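PDB 6SLN: RagA protein from Porphyromonas gingivalis, which probably imports substrates across the outer membrane, as a TonB-dependent receptor with a plug domain inside a beta-barrel. Local coordinates for residues A[189-200]-A[635-643]; A[582-593]-A[604-615]. One frame throughout, in Å; residues are numbered along the deposited sequence.

Contact 1. Residues A[189-200]-A[635-643]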
# COMPACT_ATOMS: atom_id res chain seq x y z
N ALA A 189 -9.11 -14.90 41.57
CA ALA A 189 -10.11 -15.51 40.69
C ALA A 189 -11.53 -15.07 41.03
O ALA A 189 -12.41 -15.08 40.16
CB ALA A 189 -10.01 -17.03 40.77
N SER A 190 -11.78 -14.71 42.29
CA SER A 190 -13.11 -14.23 42.63
C SER A 190 -13.33 -12.83 42.10
O SER A 190 -14.46 -12.47 41.75
CB SER A 190 -13.30 -14.26 44.14
OG SER A 190 -14.49 -13.61 44.54
N ALA A 191 -12.26 -12.03 42.01
CA ALA A 191 -12.37 -10.64 41.57
C ALA A 191 -12.35 -10.50 40.06
O ALA A 191 -12.74 -9.45 39.55
CB ALA A 191 -11.25 -9.79 42.15
N THR A 192 -11.89 -11.53 39.33
CA THR A 192 -11.76 -11.48 37.88
C THR A 192 -12.70 -12.46 37.20
O THR A 192 -12.37 -12.99 36.13
CB THR A 192 -10.33 -11.76 37.46
OG1 THR A 192 -10.03 -13.15 37.63
CG2 THR A 192 -9.37 -10.96 38.29
N SER A 193 -13.86 -12.73 37.79
CA SER A 193 -14.70 -13.80 37.28
C SER A 193 -15.51 -13.42 36.04
O SER A 193 -15.88 -14.31 35.27
CB SER A 193 -15.63 -14.28 38.39
OG SER A 193 -16.17 -13.19 39.10
N ILE A 194 -15.76 -12.13 35.79
CA ILE A 194 -16.56 -11.72 34.64
C ILE A 194 -15.70 -11.34 33.43
O ILE A 194 -16.23 -10.86 32.42
CB ILE A 194 -17.52 -10.59 35.02
CG1 ILE A 194 -16.76 -9.28 35.22
CG2 ILE A 194 -18.30 -10.96 36.27
CD1 ILE A 194 -17.60 -8.16 35.84
N TYR A 195 -14.39 -11.57 33.47
CA TYR A 195 -13.49 -11.35 32.35
C TYR A 195 -12.92 -12.68 31.88
O TYR A 195 -12.94 -13.68 32.61
CB TYR A 195 -12.37 -10.35 32.74
CG TYR A 195 -12.96 -9.18 33.50
CD1 TYR A 195 -13.61 -8.16 32.83
CD2 TYR A 195 -12.94 -9.14 34.88
CE1 TYR A 195 -14.19 -7.10 33.51
CE2 TYR A 195 -13.53 -8.10 35.58
CZ TYR A 195 -14.15 -7.07 34.88
OH TYR A 195 -14.73 -6.02 35.56
N GLY A 196 -12.42 -12.73 30.64
CA GLY A 196 -11.99 -14.03 30.18
C GLY A 196 -11.11 -14.21 28.96
O GLY A 196 -11.14 -15.28 28.34
N ALA A 197 -10.31 -13.23 28.57
CA ALA A 197 -9.32 -13.64 27.58
C ALA A 197 -8.11 -14.21 28.28
O ALA A 197 -7.50 -15.19 27.81
CB ALA A 197 -8.94 -12.47 26.66
N ARG A 198 -7.80 -13.62 29.44
CA ARG A 198 -6.65 -13.97 30.24
C ARG A 198 -6.78 -13.36 31.63
O ARG A 198 -5.84 -12.74 32.13
CB ARG A 198 -5.37 -13.52 29.53
CG ARG A 198 -5.39 -12.10 28.99
CD ARG A 198 -3.97 -11.59 28.86
NE ARG A 198 -3.87 -10.14 28.80
CZ ARG A 198 -4.07 -9.41 27.71
NH1 ARG A 198 -4.40 -10.01 26.57
NH2 ARG A 198 -3.94 -8.09 27.74
N ALA A 199 -7.95 -13.53 32.26
CA ALA A 199 -8.09 -13.20 33.68
C ALA A 199 -7.01 -13.84 34.52
O ALA A 199 -6.70 -13.34 35.60
CB ALA A 199 -9.45 -13.66 34.21
N ALA A 200 -6.45 -14.96 34.06
CA ALA A 200 -5.38 -15.62 34.77
C ALA A 200 -4.22 -14.69 35.09
O ALA A 200 -3.44 -14.97 36.00
CB ALA A 200 -4.89 -16.81 33.94
N SER A 635 -10.74 -16.88 48.47
CA SER A 635 -11.25 -17.20 47.15
C SER A 635 -10.59 -18.48 46.65
O SER A 635 -9.43 -18.78 46.99
CB SER A 635 -10.96 -16.07 46.15
OG SER A 635 -9.77 -16.32 45.41
N TYR A 636 -11.33 -19.24 45.87
CA TYR A 636 -10.71 -20.26 45.04
C TYR A 636 -11.42 -20.28 43.70
O TYR A 636 -12.65 -20.18 43.64
CB TYR A 636 -10.77 -21.65 45.65
CG TYR A 636 -10.10 -22.64 44.74
CD1 TYR A 636 -8.72 -22.70 44.66
CD2 TYR A 636 -10.85 -23.46 43.90
CE1 TYR A 636 -8.09 -23.57 43.80
CE2 TYR A 636 -10.23 -24.33 43.03
CZ TYR A 636 -8.84 -24.38 42.99
OH TYR A 636 -8.20 -25.25 42.13
N GLY A 637 -10.64 -20.42 42.64
CA GLY A 637 -11.26 -20.37 41.33
C GLY A 637 -10.27 -20.71 40.24
O GLY A 637 -9.06 -20.76 40.46
N THR A 638 -10.83 -20.96 39.06
CA THR A 638 -10.07 -21.27 37.87
C THR A 638 -10.25 -20.17 36.84
O THR A 638 -11.30 -19.52 36.77
CB THR A 638 -10.50 -22.60 37.25
OG1 THR A 638 -11.92 -22.60 37.07
CG2 THR A 638 -10.11 -23.72 38.16
N THR A 639 -9.20 -19.96 36.04
CA THR A 639 -9.17 -18.90 35.05
C THR A 639 -8.39 -19.42 33.85
O THR A 639 -7.47 -20.23 34.00
CB THR A 639 -8.49 -17.63 35.58
OG1 THR A 639 -7.14 -17.95 35.94
CG2 THR A 639 -9.24 -17.05 36.79
N GLY A 640 -8.75 -18.95 32.68
CA GLY A 640 -8.06 -19.34 31.47
C GLY A 640 -7.02 -18.31 31.06
O GLY A 640 -7.06 -17.15 31.47
N ASN A 641 -6.07 -18.78 30.26
CA ASN A 641 -5.09 -17.93 29.61
C ASN A 641 -4.94 -18.43 28.18
O ASN A 641 -4.78 -19.64 27.96
CB ASN A 641 -3.74 -17.95 30.34
CG ASN A 641 -2.73 -16.97 29.71
OD1 ASN A 641 -3.07 -16.19 28.83
ND2 ASN A 641 -1.49 -17.03 30.16
N SER A 642 -5.01 -17.51 27.22
CA SER A 642 -4.93 -17.89 25.81
C SER A 642 -4.16 -16.85 25.01
O SER A 642 -4.25 -16.85 23.77
CB SER A 642 -6.30 -18.07 25.20
OG SER A 642 -7.14 -17.01 25.60
N GLU A 643 -3.44 -15.96 25.68
CA GLU A 643 -2.66 -14.95 24.99
C GLU A 643 -1.50 -15.63 24.28
O GLU A 643 -0.36 -15.64 24.74
CB GLU A 643 -2.16 -13.88 25.95
CG GLU A 643 -3.07 -12.70 26.07
CD GLU A 643 -3.77 -12.35 24.79
OE1 GLU A 643 -3.08 -12.21 23.74
OE2 GLU A 643 -5.02 -12.21 24.84

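Contact 2. Residues A[582-593]-A[604-615]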
# COMPACT_ATOMS: atom_id res chain seq x y z
N LYS A 582 -25.41 -9.13 57.72
CA LYS A 582 -24.50 -8.29 56.95
C LYS A 582 -23.06 -8.53 57.40
O LYS A 582 -22.27 -7.59 57.56
CB LYS A 582 -24.89 -6.82 57.05
CG LYS A 582 -26.38 -6.53 57.27
CD LYS A 582 -27.17 -6.45 55.95
CE LYS A 582 -28.49 -5.72 56.11
NZ LYS A 582 -29.64 -6.66 56.34
N TRP A 583 -22.70 -9.80 57.60
CA TRP A 583 -21.31 -10.16 57.89
C TRP A 583 -20.77 -11.32 57.07
O TRP A 583 -19.56 -11.35 56.83
CB TRP A 583 -21.15 -10.49 59.38
CG TRP A 583 -21.26 -11.97 59.72
CD1 TRP A 583 -20.27 -12.91 59.64
CD2 TRP A 583 -22.42 -12.64 60.22
NE1 TRP A 583 -20.75 -14.13 60.06
CE2 TRP A 583 -22.06 -13.99 60.42
CE3 TRP A 583 -23.72 -12.23 60.51
CZ2 TRP A 583 -22.97 -14.93 60.90
CZ3 TRP A 583 -24.62 -13.17 60.99
CH2 TRP A 583 -24.25 -14.50 61.17
N MET A 584 -21.59 -12.28 56.65
CA MET A 584 -21.12 -13.43 55.87
C MET A 584 -21.58 -13.29 54.42
O MET A 584 -22.78 -13.32 54.15
CB MET A 584 -21.64 -14.74 56.46
CG MET A 584 -21.17 -15.97 55.72
SD MET A 584 -21.92 -17.44 56.44
CE MET A 584 -22.98 -17.98 55.11
N TYR A 585 -20.62 -13.17 53.51
CA TYR A 585 -20.90 -13.04 52.08
C TYR A 585 -20.22 -14.18 51.33
O TYR A 585 -19.09 -14.56 51.64
CB TYR A 585 -20.42 -11.69 51.53
CG TYR A 585 -21.06 -10.49 52.20
CD1 TYR A 585 -22.27 -9.98 51.74
CD2 TYR A 585 -20.46 -9.88 53.29
CE1 TYR A 585 -22.86 -8.88 52.35
CE2 TYR A 585 -21.05 -8.78 53.91
CZ TYR A 585 -22.25 -8.28 53.44
OH TYR A 585 -22.83 -7.20 54.05
N ILE A 586 -20.92 -14.73 50.33
CA ILE A 586 -20.36 -15.76 49.46
C ILE A 586 -20.57 -15.34 48.01
O ILE A 586 -21.68 -14.96 47.62
CB ILE A 586 -20.97 -17.14 49.71
CG1 ILE A 586 -20.71 -17.58 51.15
CG2 ILE A 586 -20.38 -18.14 48.73
CD1 ILE A 586 -19.42 -18.36 51.34
N ASP A 587 -19.50 -15.41 47.22
CA ASP A 587 -19.54 -15.23 45.78
C ASP A 587 -19.28 -16.57 45.11
O ASP A 587 -18.57 -17.43 45.64
CB ASP A 587 -18.48 -14.21 45.32
CG ASP A 587 -18.63 -12.87 46.01
OD1 ASP A 587 -19.77 -12.41 46.21
OD2 ASP A 587 -17.59 -12.27 46.36
N PHE A 588 -19.87 -16.74 43.94
CA PHE A 588 -19.75 -17.97 43.19
C PHE A 588 -19.86 -17.59 41.72
O PHE A 588 -20.74 -16.82 41.35
CB PHE A 588 -20.84 -18.96 43.62
CG PHE A 588 -20.99 -20.12 42.70
CD1 PHE A 588 -19.90 -20.93 42.40
CD2 PHE A 588 -22.22 -20.41 42.12
CE1 PHE A 588 -20.03 -22.01 41.53
CE2 PHE A 588 -22.36 -21.49 41.26
CZ PHE A 588 -21.25 -22.29 40.97
N SER A 589 -18.95 -18.10 40.90
CA SER A 589 -18.90 -17.75 39.49
C SER A 589 -18.67 -19.02 38.67
O SER A 589 -17.88 -19.88 39.07
CB SER A 589 -17.79 -16.73 39.22
OG SER A 589 -16.55 -17.36 38.93
N VAL A 590 -19.39 -19.15 37.55
CA VAL A 590 -19.05 -20.12 36.52
C VAL A 590 -19.16 -19.43 35.17
O VAL A 590 -19.97 -18.51 34.99
CB VAL A 590 -19.94 -21.40 36.58
CG1 VAL A 590 -21.37 -21.08 36.29
CG2 VAL A 590 -19.42 -22.46 35.60
N ARG A 591 -18.32 -19.85 34.23
CA ARG A 591 -18.25 -19.19 32.94
C ARG A 591 -17.70 -20.19 31.93
O ARG A 591 -17.04 -21.17 32.30
CB ARG A 591 -17.37 -17.95 32.99
CG ARG A 591 -15.91 -18.35 33.17
CD ARG A 591 -14.96 -17.34 32.58
NE ARG A 591 -15.49 -16.00 32.77
CZ ARG A 591 -15.57 -15.11 31.80
NH1 ARG A 591 -15.13 -15.44 30.59
NH2 ARG A 591 -16.07 -13.91 32.04
N ASN A 592 -17.96 -19.92 30.65
CA ASN A 592 -17.42 -20.74 29.58
C ASN A 592 -16.85 -19.82 28.52
O ASN A 592 -17.46 -18.81 28.17
CB ASN A 592 -18.48 -21.65 28.98
CG ASN A 592 -17.99 -22.35 27.72
OD1 ASN A 592 -18.10 -21.81 26.63
ND2 ASN A 592 -17.44 -23.54 27.88
N ASP A 593 -15.69 -20.20 27.99
CA ASP A 593 -14.93 -19.40 27.04
C ASP A 593 -14.52 -20.26 25.86
O ASP A 593 -14.03 -21.38 26.04
CB ASP A 593 -13.67 -18.80 27.68
CG ASP A 593 -13.98 -17.75 28.71
OD1 ASP A 593 -14.85 -16.91 28.41
OD2 ASP A 593 -13.37 -17.76 29.80
N SER A 604 -13.13 -24.83 23.73
CA SER A 604 -14.00 -24.51 24.85
C SER A 604 -13.41 -24.91 26.19
O SER A 604 -12.68 -25.90 26.32
CB SER A 604 -15.36 -25.18 24.68
OG SER A 604 -16.24 -24.69 25.67
N ALA A 605 -13.79 -24.14 27.21
CA ALA A 605 -13.18 -24.25 28.53
C ALA A 605 -14.13 -23.63 29.56
O ALA A 605 -14.59 -22.50 29.39
CB ALA A 605 -11.81 -23.55 28.55
N TRP A 606 -14.41 -24.38 30.61
CA TRP A 606 -15.27 -23.91 31.68
C TRP A 606 -14.42 -23.49 32.86
O TRP A 606 -13.41 -24.14 33.18
CB TRP A 606 -16.26 -25.00 32.11
CG TRP A 606 -17.35 -25.22 31.11
CD1 TRP A 606 -17.36 -26.13 30.09
CD2 TRP A 606 -18.59 -24.52 31.04
NE1 TRP A 606 -18.53 -26.03 29.39
CE2 TRP A 606 -19.31 -25.05 29.95
CE3 TRP A 606 -19.17 -23.49 31.79
CZ2 TRP A 606 -20.57 -24.58 29.59
CZ3 TRP A 606 -20.42 -23.02 31.43
CH2 TRP A 606 -21.11 -23.58 30.34
N PHE A 607 -14.81 -22.40 33.51
CA PHE A 607 -14.08 -21.89 34.65
C PHE A 607 -15.06 -21.48 35.73
O PHE A 607 -16.23 -21.18 35.47
CB PHE A 607 -13.18 -20.70 34.28
CG PHE A 607 -12.20 -21.00 33.20
CD1 PHE A 607 -11.03 -21.70 33.47
CD2 PHE A 607 -12.45 -20.60 31.89
CE1 PHE A 607 -10.13 -21.98 32.45
CE2 PHE A 607 -11.55 -20.87 30.87
CZ PHE A 607 -10.39 -21.57 31.15
N TYR A 608 -14.57 -21.49 36.96
CA TYR A 608 -15.42 -21.20 38.09
C TYR A 608 -14.58 -20.54 39.17
O TYR A 608 -13.35 -20.64 39.16
CB TYR A 608 -16.06 -22.45 38.67
CG TYR A 608 -15.03 -23.44 39.16
CD1 TYR A 608 -14.57 -23.42 40.47
CD2 TYR A 608 -14.51 -24.39 38.29
CE1 TYR A 608 -13.63 -24.32 40.91
CE2 TYR A 608 -13.57 -25.31 38.72
CZ TYR A 608 -13.13 -25.26 40.03
OH TYR A 608 -12.18 -26.18 40.44
N SER A 609 -15.28 -19.92 40.11
CA SER A 609 -14.66 -19.35 41.29
C SER A 609 -15.65 -19.46 42.43
O SER A 609 -16.86 -19.44 42.24
CB SER A 609 -14.29 -17.88 41.08
OG SER A 609 -15.26 -17.04 41.68
N VAL A 610 -15.12 -19.57 43.63
CA VAL A 610 -15.93 -19.55 44.83
C VAL A 610 -15.21 -18.65 45.82
O VAL A 610 -14.01 -18.81 46.05
CB VAL A 610 -16.13 -20.96 45.40
CG1 VAL A 610 -14.80 -21.68 45.42
CG2 VAL A 610 -16.74 -20.90 46.78
N GLY A 611 -15.94 -17.68 46.37
CA GLY A 611 -15.34 -16.68 47.22
C GLY A 611 -16.14 -16.50 48.50
O GLY A 611 -17.34 -16.79 48.56
N GLY A 612 -15.45 -16.03 49.53
CA GLY A 612 -16.07 -15.74 50.80
C GLY A 612 -15.45 -14.53 51.47
O GLY A 612 -14.23 -14.37 51.46
N MET A 613 -16.29 -13.66 52.02
CA MET A 613 -15.85 -12.55 52.85
C MET A 613 -16.62 -12.61 54.17
O MET A 613 -17.85 -12.51 54.17
CB MET A 613 -16.07 -11.20 52.16
CG MET A 613 -15.54 -9.99 52.95
SD MET A 613 -16.59 -9.42 54.32
CE MET A 613 -17.36 -7.98 53.58
N PHE A 614 -15.89 -12.75 55.28
CA PHE A 614 -16.48 -12.86 56.61
C PHE A 614 -16.10 -11.64 57.42
O PHE A 614 -14.91 -11.38 57.63
CB PHE A 614 -16.01 -14.13 57.30
CG PHE A 614 -16.07 -15.35 56.43
CD1 PHE A 614 -17.22 -16.13 56.39
CD2 PHE A 614 -14.99 -15.71 55.64
CE1 PHE A 614 -17.28 -17.25 55.59
CE2 PHE A 614 -15.05 -16.82 54.83
CZ PHE A 614 -16.20 -17.60 54.81
N ASP A 615 -17.09 -10.89 57.87
CA ASP A 615 -16.84 -9.60 58.52
C ASP A 615 -16.67 -9.80 60.02
O ASP A 615 -17.65 -9.83 60.77
CB ASP A 615 -17.96 -8.62 58.22
CG ASP A 615 -17.53 -7.19 58.43
OD1 ASP A 615 -16.96 -6.89 59.51
OD2 ASP A 615 -17.73 -6.37 57.51

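Contact 1. Residues A[189-200]-A[635-643]
Arg198 and Glu643 carry the charged part of the contact between the plug loop 189-200 and the end of barrel strand 627-641 with the two loop residues after it. NH1 of Arg198 forms a salt bridge of 2.9 Å with OE2 of Glu643. The oxygen sits at the edge of the guanidinium, near its plane, while the carboxylate is turned 89° against that plane. The arginine chain, extended from CG to NE, passes at a slant over the glutamate, which is bent at chi2 (-35°), and its NH2 donates to the carbonyl of Pro158, which gives the guanidinium a second hold within the plug.

Hydrogen bonds cluster around the carbonyl of Ala197. OG of Ser642 donates to Ala197 O at 2.9 Å, in the carbonyl plane, and the backbone N of Ser642 adds a weak bond to the same oxygen; the hydroxyl is also bonded to Tyr569 OH. A weak bond joins Ala200 N to Gly640 O at 3.4 Å. Asn641 opens an Asx turn, its OD1 accepting from Glu643 N, and its ND2 donates to Glu678 OE2 and the Ser155 carbonyl.

Small side chains pack closely. CB of Ala189 rests on CA of Gly637 at 3.6 Å, where the strand carries no side chain. CG2 of Thr639 touches both Ala189 CB and Thr192 OG1, and Ala200 packs on Thr639. CB of Ser190 meets CB of Ser635 at 3.6 Å. Such close seating of a plug loop on the inner barrel wall is characteristic of TonB-dependent receptors.

Contact 2. Residues A[582-593]-A[604-615]
Asn592 lies over one face of the Trp606 indole, its CB 3.2 Å from the centroid of the six-membered ring in a CH-pi contact. With CG anti to the backbone N (chi1 171°), the amide extends across the indole and ND2 donates to Ser604 OG at 2.8 Å, nearly straight at 169° and in the amide plane.

On the other face of the hairpin, the Met613 methyl CE packs against Tyr585 CD2 at 3.6 Å, part of a Met-aromatic contact, and the hydroxyls of Ser589 and Ser609 share a weak bond. Arg591 CG meets Phe607 CB at 3.8 Å, and NH1 of the same arginine forms a salt bridge with Asp593.

All these groups are set by an antiparallel ladder, from Met584 with Phe614 to Asp593 with Ala605, extended by Asp615 N to Trp583 O; Gly611 N to Asp587 O is 2.7 Å. Farther out, Arg591 NE donates to the Ser193 carbonyl of the plug, Asp593 OD1 bonds to Ser571, and Asp587 OD2 bonds to Ser99 and Thr97.

Phe588, Val590, Trp606, Tyr608 and Val610 form a largely apolar surface, consistent with lipid contact, whereas the plug-facing side mixes Asp587, Ser589, Arg591 and Asp593 with Tyr585, Phe607 and Met613.

From the N terminus, the chain first passes through the plug, where 189-200 links strands 180-186 and 203-208, and then builds much of the barrel before 635-643 returns to that loop. Contact 1 therefore closes a long-range loop of 434 residues. Contact 2 lies wholly within this span and closes a hairpin whose neighbouring barrel strands are joined by the loop 596-603. The two meet directly: strand 627-641 is the next neighbour of 604-614, with Tyr636 and Thr638 probably hydrogen-bonded through their backbones to Val610 and Tyr608, and Arg591 NE donates to the Ser193 carbonyl. Hairpin and following strand thus form a continuous stretch of the barrel wall, against which the plug loop is held.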